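Glyoxalase-related enzyme, AraC type (Clostridium phytofermentans, PDB 3BT3) is of unknown function but is a glyoxalase-related protein of the VOC superfamily, of AraC type, and probably takes part in transcription regulation. Local coordinates at residues E22-M32 / F78-I89; F39-I49 / G61-E69. All blocks are in the same frame, centred on the assembly; numbering follows the deposited sequence.

Interaction 1. Residues E22-M32 / F78-I89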
loop_
_atom_site.group_PDB
_atom_site.type_symbol
_atom_site.label_atom_id
_atom_site.label_comp_id
_atom_site.label_asym_id
_atom_site.label_seq_id
_atom_site.Cartn_x
_atom_site.Cartn_y
_atom_site.Cartn_z
ATOM N N GLU A 22 -3.397 -2.291 10.776
ATOM C CA GLU A 22 -3.406 -1.335 9.675
ATOM C C GLU A 22 -2.365 -1.709 8.649
ATOM O O GLU A 22 -1.357 -2.334 8.979
ATOM C CB GLU A 22 -3.120 0.084 10.172
ATOM C CG GLU A 22 -4.088 0.579 11.229
ATOM C CD GLU A 22 -3.989 2.079 11.470
ATOM O OE1 GLU A 22 -2.854 2.595 11.583
ATOM O OE2 GLU A 22 -5.053 2.736 11.556
ATOM N N ASN A 23 -2.608 -1.323 7.403
ATOM C CA ASN A 23 -1.675 -1.625 6.337
ATOM C C ASN A 23 -1.788 -0.646 5.190
ATOM O O ASN A 23 -2.212 -1.013 4.107
ATOM C CB ASN A 23 -1.893 -3.048 5.815
ATOM C CG ASN A 23 -0.874 -3.439 4.769
ATOM O OD1 ASN A 23 0.303 -3.105 4.885
ATOM N ND2 ASN A 23 -1.312 -4.159 3.747
ATOM N N GLY A 24 -1.407 0.603 5.434
ATOM C CA GLY A 24 -1.464 1.607 4.391
ATOM C C GLY A 24 -0.257 1.489 3.480
ATOM O O GLY A 24 0.830 1.156 3.941
ATOM N N PRO A 25 -0.414 1.742 2.175
ATOM C CA PRO A 25 0.693 1.655 1.217
ATOM C C PRO A 25 1.838 2.621 1.513
ATOM O O PRO A 25 1.636 3.658 2.151
ATOM C CB PRO A 25 0.019 1.951 -0.123
ATOM C CG PRO A 25 -1.183 2.758 0.248
ATOM C CD PRO A 25 -1.676 2.071 1.491
ATOM N N VAL A 26 3.040 2.264 1.062
ATOM C CA VAL A 26 4.216 3.106 1.263
ATOM C C VAL A 26 4.517 3.940 0.023
ATOM O O VAL A 26 4.218 3.533 -1.098
ATOM C CB VAL A 26 5.459 2.276 1.593
ATOM C CG1 VAL A 26 5.273 1.603 2.942
ATOM C CG2 VAL A 26 5.724 1.257 0.479
ATOM N N TYR A 27 5.121 5.102 0.229
ATOM C CA TYR A 27 5.442 6.010 -0.870
ATOM C C TYR A 27 6.762 6.730 -0.555
ATOM O O TYR A 27 6.918 7.302 0.520
ATOM C CB TYR A 27 4.293 7.008 -1.004
ATOM C CG TYR A 27 4.375 7.959 -2.164
ATOM C CD1 TYR A 27 3.462 7.880 -3.220
ATOM C CD2 TYR A 27 5.337 8.971 -2.193
ATOM C CE1 TYR A 27 3.505 8.791 -4.272
ATOM C CE2 TYR A 27 5.388 9.880 -3.234
ATOM C CZ TYR A 27 4.472 9.788 -4.269
ATOM O OH TYR A 27 4.516 10.703 -5.289
ATOM N N PHE A 28 7.715 6.707 -1.474
ATOM C CA PHE A 28 8.991 7.358 -1.202
ATOM C C PHE A 28 9.177 8.687 -1.918
ATOM O O PHE A 28 8.780 8.842 -3.063
ATOM C CB PHE A 28 10.133 6.391 -1.531
ATOM C CG PHE A 28 10.125 5.164 -0.675
ATOM C CD1 PHE A 28 10.700 5.178 0.591
ATOM C CD2 PHE A 28 9.440 4.025 -1.084
ATOM C CE1 PHE A 28 10.581 4.074 1.442
ATOM C CE2 PHE A 28 9.315 2.927 -0.248
ATOM C CZ PHE A 28 9.887 2.950 1.021
ATOM N N THR A 29 9.781 9.650 -1.232
ATOM C CA THR A 29 9.997 10.969 -1.818
ATOM C C THR A 29 11.265 11.664 -1.337
ATOM O O THR A 29 11.642 11.546 -0.172
ATOM C CB THR A 29 8.787 11.912 -1.541
ATOM O OG1 THR A 29 9.087 13.242 -1.985
ATOM C CG2 THR A 29 8.478 11.955 -0.062
ATOM N N LYS A 30 11.903 12.399 -2.247
ATOM C CA LYS A 30 13.119 13.157 -1.940
ATOM C C LYS A 30 12.796 14.521 -1.317
ATOM O O LYS A 30 13.656 15.136 -0.699
ATOM C CB LYS A 30 13.963 13.360 -3.203
ATOM C CG LYS A 30 14.538 12.080 -3.781
ATOM C CD LYS A 30 15.380 11.322 -2.751
ATOM C CE LYS A 30 16.620 12.109 -2.331
ATOM N NZ LYS A 30 17.573 12.329 -3.466
ATOM N N ASP A 31 11.560 14.988 -1.492
ATOM C CA ASP A 31 11.123 16.262 -0.924
ATOM C C ASP A 31 9.645 16.154 -0.520
ATOM O O ASP A 31 8.739 16.491 -1.282
ATOM C CB ASP A 31 11.339 17.405 -1.927
ATOM C CG ASP A 31 11.207 18.790 -1.276
ATOM O OD1 ASP A 31 11.538 19.799 -1.942
ATOM O OD2 ASP A 31 10.775 18.875 -0.102
ATOM N N MET A 32 9.429 15.692 0.706
ATOM C CA MET A 32 8.099 15.463 1.273
ATOM C C MET A 32 7.111 16.630 1.171
ATOM O O MET A 32 5.954 16.435 0.789
ATOM C CB MET A 32 8.245 15.012 2.738
ATOM C CG MET A 32 7.168 14.042 3.209
ATOM S SD MET A 32 7.686 13.069 4.666
ATOM C CE MET A 32 6.975 13.934 5.786
ATOM N N PHE A 78 -6.774 3.777 8.857
ATOM C CA PHE A 78 -5.689 4.555 8.143
ATOM C C PHE A 78 -5.592 3.827 6.791
ATOM O O PHE A 78 -5.232 2.651 6.719
ATOM C CB PHE A 78 -4.229 4.544 8.683
ATOM C CG PHE A 78 -3.286 5.357 7.726
ATOM C CD1 PHE A 78 -3.537 6.717 7.494
ATOM C CD2 PHE A 78 -2.201 4.816 7.055
ATOM C CE1 PHE A 78 -2.768 7.482 6.625
ATOM C CE2 PHE A 78 -1.422 5.571 6.181
ATOM C CZ PHE A 78 -1.693 6.900 5.958
ATOM N N ARG A 79 -5.912 4.549 5.753
ATOM C CA ARG A 79 -5.910 4.057 4.383
ATOM C C ARG A 79 -5.253 5.021 3.394
ATOM O O ARG A 79 -5.585 5.022 2.213
ATOM C CB ARG A 79 -7.337 3.755 3.921
ATOM C CG ARG A 79 -8.214 4.978 3.764
ATOM C CD ARG A 79 -9.306 4.686 2.756
ATOM N NE ARG A 79 -10.053 3.491 3.123
ATOM C CZ ARG A 79 -11.220 3.504 3.761
ATOM N NH1 ARG A 79 -11.783 4.658 4.102
ATOM N NH2 ARG A 79 -11.815 2.360 4.072
ATOM N N GLY A 80 -4.332 5.847 3.875
ATOM C CA GLY A 80 -3.650 6.767 2.982
ATOM C C GLY A 80 -2.284 6.211 2.620
ATOM O O GLY A 80 -2.095 4.994 2.587
ATOM N N PHE A 81 -1.333 7.093 2.333
ATOM C CA PHE A 81 0.027 6.666 2.012
ATOM C C PHE A 81 0.975 7.107 3.119
ATOM O O PHE A 81 0.844 8.208 3.653
ATOM C CB PHE A 81 0.508 7.300 0.703
ATOM C CG PHE A 81 -0.110 6.709 -0.530
ATOM C CD1 PHE A 81 0.421 5.560 -1.109
ATOM C CD2 PHE A 81 -1.223 7.305 -1.117
ATOM C CE1 PHE A 81 -0.149 5.009 -2.259
ATOM C CE2 PHE A 81 -1.804 6.764 -2.265
ATOM C CZ PHE A 81 -1.264 5.614 -2.838
ATOM N N HIS A 82 1.907 6.237 3.486
ATOM C CA HIS A 82 2.916 6.589 4.476
ATOM C C HIS A 82 4.003 7.188 3.595
ATOM O O HIS A 82 4.307 6.629 2.549
ATOM C CB HIS A 82 3.485 5.354 5.174
ATOM C CG HIS A 82 2.556 4.728 6.163
ATOM N ND1 HIS A 82 1.898 3.540 5.922
ATOM C CD2 HIS A 82 2.185 5.121 7.406
ATOM C CE1 HIS A 82 1.161 3.229 6.974
ATOM N NE2 HIS A 82 1.319 4.171 7.888
ATOM N N LEU A 83 4.565 8.322 3.995
ATOM C CA LEU A 83 5.621 8.960 3.209
ATOM C C LEU A 83 6.969 8.854 3.925
ATOM O O LEU A 83 7.091 9.243 5.091
ATOM C CB LEU A 83 5.288 10.435 2.973
ATOM C CG LEU A 83 3.897 10.741 2.389
ATOM C CD1 LEU A 83 3.583 12.227 2.545
ATOM C CD2 LEU A 83 3.846 10.341 0.929
ATOM N N PHE A 84 7.963 8.323 3.214
ATOM C CA PHE A 84 9.325 8.146 3.718
ATOM C C PHE A 84 10.309 8.842 2.771
ATOM O O PHE A 84 10.050 8.951 1.571
ATOM C CB PHE A 84 9.689 6.656 3.766
ATOM C CG PHE A 84 8.820 5.842 4.671
ATOM C CD1 PHE A 84 9.017 5.862 6.051
ATOM C CD2 PHE A 84 7.791 5.068 4.151
ATOM C CE1 PHE A 84 8.196 5.116 6.905
ATOM C CE2 PHE A 84 6.968 4.322 4.995
ATOM C CZ PHE A 84 7.170 4.348 6.376
ATOM N N LYS A 85 11.442 9.294 3.306
ATOM C CA LYS A 85 12.459 9.947 2.485
ATOM C C LYS A 85 13.164 8.876 1.653
ATOM O O LYS A 85 13.556 7.833 2.179
ATOM C CB LYS A 85 13.492 10.654 3.363
ATOM C CG LYS A 85 13.975 11.975 2.792
ATOM C CD LYS A 85 15.492 12.076 2.738
ATOM C CE LYS A 85 16.110 12.153 4.111
ATOM N NZ LYS A 85 15.591 13.324 4.857
ATOM N N GLY A 86 13.316 9.127 0.355
ATOM C CA GLY A 86 13.987 8.170 -0.505
ATOM C C GLY A 86 13.706 8.378 -1.980
ATOM O O GLY A 86 12.978 9.294 -2.355
ATOM N N GLU A 87 14.285 7.528 -2.823
ATOM C CA GLU A 87 14.067 7.627 -4.261
ATOM C C GLU A 87 12.615 7.315 -4.601
ATOM O O GLU A 87 12.079 6.284 -4.195
ATOM C CB GLU A 87 14.982 6.659 -5.021
ATOM C CG GLU A 87 16.422 7.127 -5.167
ATOM C CD GLU A 87 16.548 8.452 -5.928
ATOM O OE1 GLU A 87 15.894 8.611 -6.986
ATOM O OE2 GLU A 87 17.315 9.329 -5.466
ATOM N N PRO A 88 11.961 8.203 -5.360
ATOM C CA PRO A 88 10.564 7.990 -5.740
ATOM C C PRO A 88 10.397 6.628 -6.410
ATOM O O PRO A 88 11.329 6.111 -7.025
ATOM C CB PRO A 88 10.291 9.126 -6.732
ATOM C CG PRO A 88 11.283 10.169 -6.369
ATOM C CD PRO A 88 12.521 9.372 -6.059
ATOM N N ILE A 89 9.211 6.048 -6.297
ATOM C CA ILE A 89 8.953 4.767 -6.935
ATOM C C ILE A 89 8.793 4.975 -8.438
ATOM O O ILE A 89 8.106 5.902 -8.872
ATOM C CB ILE A 89 7.661 4.111 -6.388
ATOM C CG1 ILE A 89 7.925 3.551 -4.980
ATOM C CG2 ILE A 89 7.196 2.995 -7.342
ATOM C CD1 ILE A 89 6.678 3.181 -4.209
HETATM O O HOH W 1 7.171 7.036 -4.353
#
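Strands 26-29 and 81-85 run parallel, their axes 4.7 Å apart at closest approach and inclined at 33°, with Val-26, Tyr-27 and Phe-28 paired to His-82, Leu-83 and Phe-84. The ladder rungs pass from His-82 N to Pro-25 O, Phe-84 N to Tyr-27 O, Thr-29 N to Phe-84 O and Gly-86 N to Thr-29 O; that from Tyr-27 N to His-82 O is weak. Beside the ladder, His-82 ND1 donates to Gly-24 O (3.3 Å). The oxygen lies in the imidazole plane, yet the donor stands above the carbonyl plane, and the angle of 140° at hydrogen makes this a bent bond.

Val-26, Phe-28, His-82 and Phe-84 share one sheet face. The Phe-28 ring sets CE1 3.6 Å from Phe-84 CB, while Val-26 CG1 reaches the edge of the Phe-84 ring at CE2. On the other face, Tyr-27 presents its ring edge to the face of Phe-81, centroids 6.0 Å apart. With CG anti to the backbone N (chi1 -175°), Tyr-27 lies alongside Leu-83, CD2 to CD2 at 3.7 Å; its hydroxyl bonds Asp-135 and Thr-133. On the far edge of strand 26-29, where residues 87-89 wrap round it, water 1 donates to Phe-28 O and accepts from Ile-89 N, tying that turn to the strand.

His-82 and Phe-84 also meet Phe-95 of the second subunit edge-to-face, placing their face at the dimer interface. Parallel pairing of the first and last strands of a four-stranded sheet, order 1-4-3-2, is the signature of the beta-alpha-beta-beta-beta module of the VOC fold.

Interaction 2. Residues F39-I49 / G61-E69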
loop_
_atom_site.group_PDB
_atom_site.type_symbol
_atom_site.label_atom_id
_atom_site.label_comp_id
_atom_site.label_asym_id
_atom_site.label_seq_id
_atom_site.Cartn_x
_atom_site.Cartn_y
_atom_site.Cartn_z
ATOM N N PHE A 39 -0.426 16.364 -3.341
ATOM C CA PHE A 39 -1.583 15.587 -2.941
ATOM C C PHE A 39 -2.717 16.505 -2.514
ATOM O O PHE A 39 -3.890 16.169 -2.672
ATOM C CB PHE A 39 -1.237 14.642 -1.787
ATOM C CG PHE A 39 -0.778 13.286 -2.229
ATOM C CD1 PHE A 39 0.567 13.030 -2.462
ATOM C CD2 PHE A 39 -1.698 12.263 -2.418
ATOM C CE1 PHE A 39 0.986 11.782 -2.877
ATOM C CE2 PHE A 39 -1.290 11.005 -2.835
ATOM C CZ PHE A 39 0.048 10.762 -3.064
ATOM N N GLU A 40 -2.365 17.663 -1.964
ATOM C CA GLU A 40 -3.367 18.626 -1.510
ATOM C C GLU A 40 -3.961 19.438 -2.664
ATOM O O GLU A 40 -5.183 19.512 -2.825
ATOM C CB GLU A 40 -2.764 19.588 -0.466
ATOM C CG GLU A 40 -2.608 19.003 0.943
ATOM C CD GLU A 40 -1.839 19.924 1.912
ATOM O OE1 GLU A 40 -1.801 19.626 3.134
ATOM O OE2 GLU A 40 -1.264 20.938 1.459
ATOM N N GLU A 41 -3.095 20.030 -3.475
ATOM C CA GLU A 41 -3.546 20.870 -4.576
ATOM C C GLU A 41 -4.178 20.169 -5.762
ATOM O O GLU A 41 -5.084 20.713 -6.382
ATOM C CB GLU A 41 -2.389 21.733 -5.077
ATOM C CG GLU A 41 -1.861 22.713 -4.051
ATOM C CD GLU A 41 -0.618 23.436 -4.536
ATOM O OE1 GLU A 41 -0.658 23.976 -5.665
ATOM O OE2 GLU A 41 0.392 23.460 -3.795
ATOM N N ILE A 42 -3.711 18.970 -6.083
ATOM C CA ILE A 42 -4.243 18.267 -7.233
ATOM C C ILE A 42 -5.314 17.230 -6.934
ATOM O O ILE A 42 -6.338 17.184 -7.619
ATOM C CB ILE A 42 -3.120 17.589 -8.024
ATOM C CG1 ILE A 42 -2.012 18.605 -8.337
ATOM C CG2 ILE A 42 -3.679 16.972 -9.287
ATOM C CD1 ILE A 42 -2.508 19.935 -8.879
ATOM N N LEU A 43 -5.097 16.395 -5.926
ATOM C CA LEU A 43 -6.078 15.372 -5.607
ATOM C C LEU A 43 -7.059 15.783 -4.519
ATOM O O LEU A 43 -8.038 15.081 -4.266
ATOM C CB LEU A 43 -5.381 14.076 -5.194
ATOM C CG LEU A 43 -4.587 13.341 -6.274
ATOM C CD1 LEU A 43 -4.172 11.973 -5.735
ATOM C CD2 LEU A 43 -5.434 13.183 -7.543
ATOM N N GLY A 44 -6.798 16.913 -3.868
ATOM C CA GLY A 44 -7.688 17.366 -2.814
ATOM C C GLY A 44 -7.570 16.567 -1.525
ATOM O O GLY A 44 -8.516 16.496 -0.744
ATOM N N TRP A 45 -6.411 15.959 -1.302
ATOM C CA TRP A 45 -6.170 15.182 -0.091
ATOM C C TRP A 45 -5.590 16.067 1.020
ATOM O O TRP A 45 -5.386 17.262 0.836
ATOM C CB TRP A 45 -5.187 14.048 -0.386
ATOM C CG TRP A 45 -5.751 12.930 -1.191
ATOM C CD1 TRP A 45 -6.709 13.016 -2.165
ATOM C CD2 TRP A 45 -5.342 11.558 -1.150
ATOM N NE1 TRP A 45 -6.917 11.781 -2.730
ATOM C CE2 TRP A 45 -6.089 10.869 -2.128
ATOM C CE3 TRP A 45 -4.412 10.843 -0.381
ATOM C CZ2 TRP A 45 -5.936 9.501 -2.360
ATOM C CZ3 TRP A 45 -4.259 9.484 -0.611
ATOM C CH2 TRP A 45 -5.019 8.827 -1.595
ATOM N N SER A 46 -5.325 15.469 2.174
ATOM C CA SER A 46 -4.753 16.195 3.295
ATOM C C SER A 46 -3.456 15.522 3.694
ATOM O O SER A 46 -3.253 14.344 3.415
ATOM C CB SER A 46 -5.720 16.206 4.479
ATOM O OG SER A 46 -6.825 17.046 4.206
ATOM N N GLY A 47 -2.571 16.264 4.340
ATOM C CA GLY A 47 -1.314 15.667 4.730
ATOM C C GLY A 47 -0.657 16.337 5.907
ATOM O O GLY A 47 -1.054 17.422 6.327
ATOM N N ASP A 48 0.358 15.681 6.445
ATOM C CA ASP A 48 1.078 16.225 7.576
ATOM C C ASP A 48 2.431 15.559 7.687
ATOM O O ASP A 48 2.555 14.343 7.554
ATOM C CB ASP A 48 0.273 16.027 8.865
ATOM C CG ASP A 48 0.955 16.633 10.078
ATOM O OD1 ASP A 48 1.784 15.938 10.706
ATOM O OD2 ASP A 48 0.674 17.809 10.398
ATOM N N ILE A 49 3.451 16.374 7.908
ATOM C CA ILE A 49 4.803 15.875 8.045
ATOM C C ILE A 49 5.096 15.766 9.536
ATOM O O ILE A 49 5.077 16.752 10.262
ATOM C CB ILE A 49 5.779 16.825 7.341
ATOM C CG1 ILE A 49 5.505 16.779 5.830
ATOM C CG2 ILE A 49 7.215 16.456 7.682
ATOM C CD1 ILE A 49 6.286 17.778 5.010
ATOM N N GLY A 61 5.956 11.082 7.171
ATOM C CA GLY A 61 4.705 11.803 7.132
ATOM C C GLY A 61 3.657 10.958 6.445
ATOM O O GLY A 61 3.864 9.761 6.228
ATOM N N CYS A 62 2.524 11.558 6.105
ATOM C CA CYS A 62 1.512 10.798 5.416
ATOM C C CYS A 62 0.467 11.678 4.789
ATOM O O CYS A 62 0.370 12.864 5.102
ATOM C CB CYS A 62 0.854 9.803 6.371
ATOM S SG CYS A 62 0.009 10.574 7.733
ATOM N N VAL A 63 -0.289 11.088 3.872
ATOM C CA VAL A 63 -1.367 11.774 3.190
ATOM C C VAL A 63 -2.579 10.850 3.202
ATOM O O VAL A 63 -2.445 9.632 3.154
ATOM C CB VAL A 63 -0.987 12.139 1.725
ATOM C CG1 VAL A 63 0.089 13.196 1.739
ATOM C CG2 VAL A 63 -0.503 10.904 0.964
ATOM N N PHE A 64 -3.763 11.435 3.286
ATOM C CA PHE A 64 -4.990 10.665 3.320
ATOM C C PHE A 64 -6.084 11.441 2.615
ATOM O O PHE A 64 -6.029 12.679 2.539
ATOM C CB PHE A 64 -5.385 10.361 4.769
ATOM C CG PHE A 64 -4.789 11.308 5.775
ATOM C CD1 PHE A 64 -5.245 12.618 5.879
ATOM C CD2 PHE A 64 -3.750 10.894 6.606
ATOM C CE1 PHE A 64 -4.676 13.510 6.795
ATOM C CE2 PHE A 64 -3.174 11.773 7.523
ATOM C CZ PHE A 64 -3.637 13.086 7.617
ATOM N N ASP A 65 -7.069 10.709 2.093
ATOM C CA ASP A 65 -8.168 11.320 1.363
ATOM C C ASP A 65 -9.168 12.081 2.228
ATOM O O ASP A 65 -9.780 13.032 1.760
ATOM C CB ASP A 65 -8.885 10.270 0.508
ATOM C CG ASP A 65 -9.332 9.060 1.311
ATOM O OD1 ASP A 65 -8.467 8.293 1.802
ATOM O OD2 ASP A 65 -10.558 8.877 1.452
ATOM N N TYR A 66 -9.326 11.683 3.485
ATOM C CA TYR A 66 -10.254 12.367 4.389
ATOM C C TYR A 66 -9.616 13.569 5.091
ATOM O O TYR A 66 -8.429 13.832 4.917
ATOM C CB TYR A 66 -10.814 11.379 5.429
ATOM C CG TYR A 66 -9.851 10.294 5.867
ATOM C CD1 TYR A 66 -9.074 10.436 7.019
ATOM C CD2 TYR A 66 -9.711 9.123 5.116
ATOM C CE1 TYR A 66 -8.173 9.428 7.414
ATOM C CE2 TYR A 66 -8.817 8.119 5.496
ATOM C CZ TYR A 66 -8.051 8.273 6.641
ATOM O OH TYR A 66 -7.160 7.280 6.989
ATOM N N PRO A 67 -10.406 14.325 5.880
ATOM C CA PRO A 67 -9.904 15.502 6.605
ATOM C C PRO A 67 -8.999 15.114 7.772
ATOM O O PRO A 67 -9.005 13.964 8.210
ATOM C CB PRO A 67 -11.181 16.186 7.089
ATOM C CG PRO A 67 -12.224 15.722 6.111
ATOM C CD PRO A 67 -11.877 14.272 5.954
ATOM N N SER A 68 -8.240 16.083 8.278
ATOM C CA SER A 68 -7.319 15.856 9.394
ATOM C C SER A 68 -8.031 15.349 10.649
ATOM O O SER A 68 -7.455 14.592 11.436
ATOM C CB SER A 68 -6.564 17.147 9.726
ATOM O OG SER A 68 -5.826 17.607 8.605
ATOM N N GLU A 69 -9.278 15.779 10.827
ATOM C CA GLU A 69 -10.098 15.381 11.969
ATOM C C GLU A 69 -10.053 13.866 12.174
ATOM O O GLU A 69 -10.073 13.381 13.308
ATOM C CB GLU A 69 -11.539 15.842 11.746
ATOM C CG GLU A 69 -12.114 15.405 10.402
ATOM C CD GLU A 69 -13.222 16.321 9.904
ATOM O OE1 GLU A 69 -12.977 17.542 9.784
ATOM O OE2 GLU A 69 -14.335 15.821 9.625
HETATM O O HOH W 2 -8.812 15.872 2.256
#
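The beta hairpin of strands 46-52 and 58-64, together with the helix end leading into it, supplies this contact. The strand axes are 4.8 Å apart and antiparallel within 7°. Ser-46 and Phe-64 form one hydrogen-bonded pair, N to O in both directions, the Ser-46 N to Phe-64 O bond being nearly straight (175°); Asp-48 and Cys-62 form the next. Gly-47 opposite Val-63 and Ile-49 opposite Gly-61 are the non-hydrogen-bonded pairs, whose CA atoms come to 4.2 Å.

Val-63 turns to the helix side of the sheet. Its CG2 stands over the centre of the Phe-39 ring, 3.8 Å from the centroid and 9° off the normal, a CH-pi contact. Trp-45 is sandwiched: Phe-39 CD2 and Leu-43 CD1 lie over one indole face, and Asp-65 CA covers the opposite face, 3.9 Å from the centroid of the five-membered ring. Its NE1 is bonded to Tyr-18 OH of the second subunit, so the indole is gripped from both faces and at its polar edge. On the other side of the hairpin, the Phe-64 ring lies with one face over Ser-46 O, and its CE1 is 3.7 Å from Ser-46 CB.

Gly-44, with positive phi, turns the chain out of the helix, and Trp-45 N bonds Phe-39 O (2.9 Å). Water 2 lies within bonding range of Gly-44 O, Ser-46 OG and Asp-65 O, joining the turn to the end of strand 58-64. A helix returning its chain into an antiparallel hairpin, and packing on that hairpin's inner face, is the alpha-beta-beta portion of a VOC module.

Interactions 1 and 2 lie about 12 Å apart, centre to centre, in one four-stranded mixed sheet ordered 26-29, 81-85, 58-64, 46-52. Interaction 1 pairs the first two of these strands and interaction 2 the last two. The seam between them is supplied by strands 81-85 and 58-64, where Leu-83 N lies 2.7 Å from Gly-61 O and Phe-81 N 2.9 Å from Val-63 O, both probable hydrogen bonds. Along the chain, interaction 2 is nested inside the loop that interaction 1 closes, and helix 32-41 connects the two outermost strands. Both contacts also touch the second subunit, so this module meets its partner at the 26-29/81-85 side of the sheet and at the turn that leads into strand 46-52.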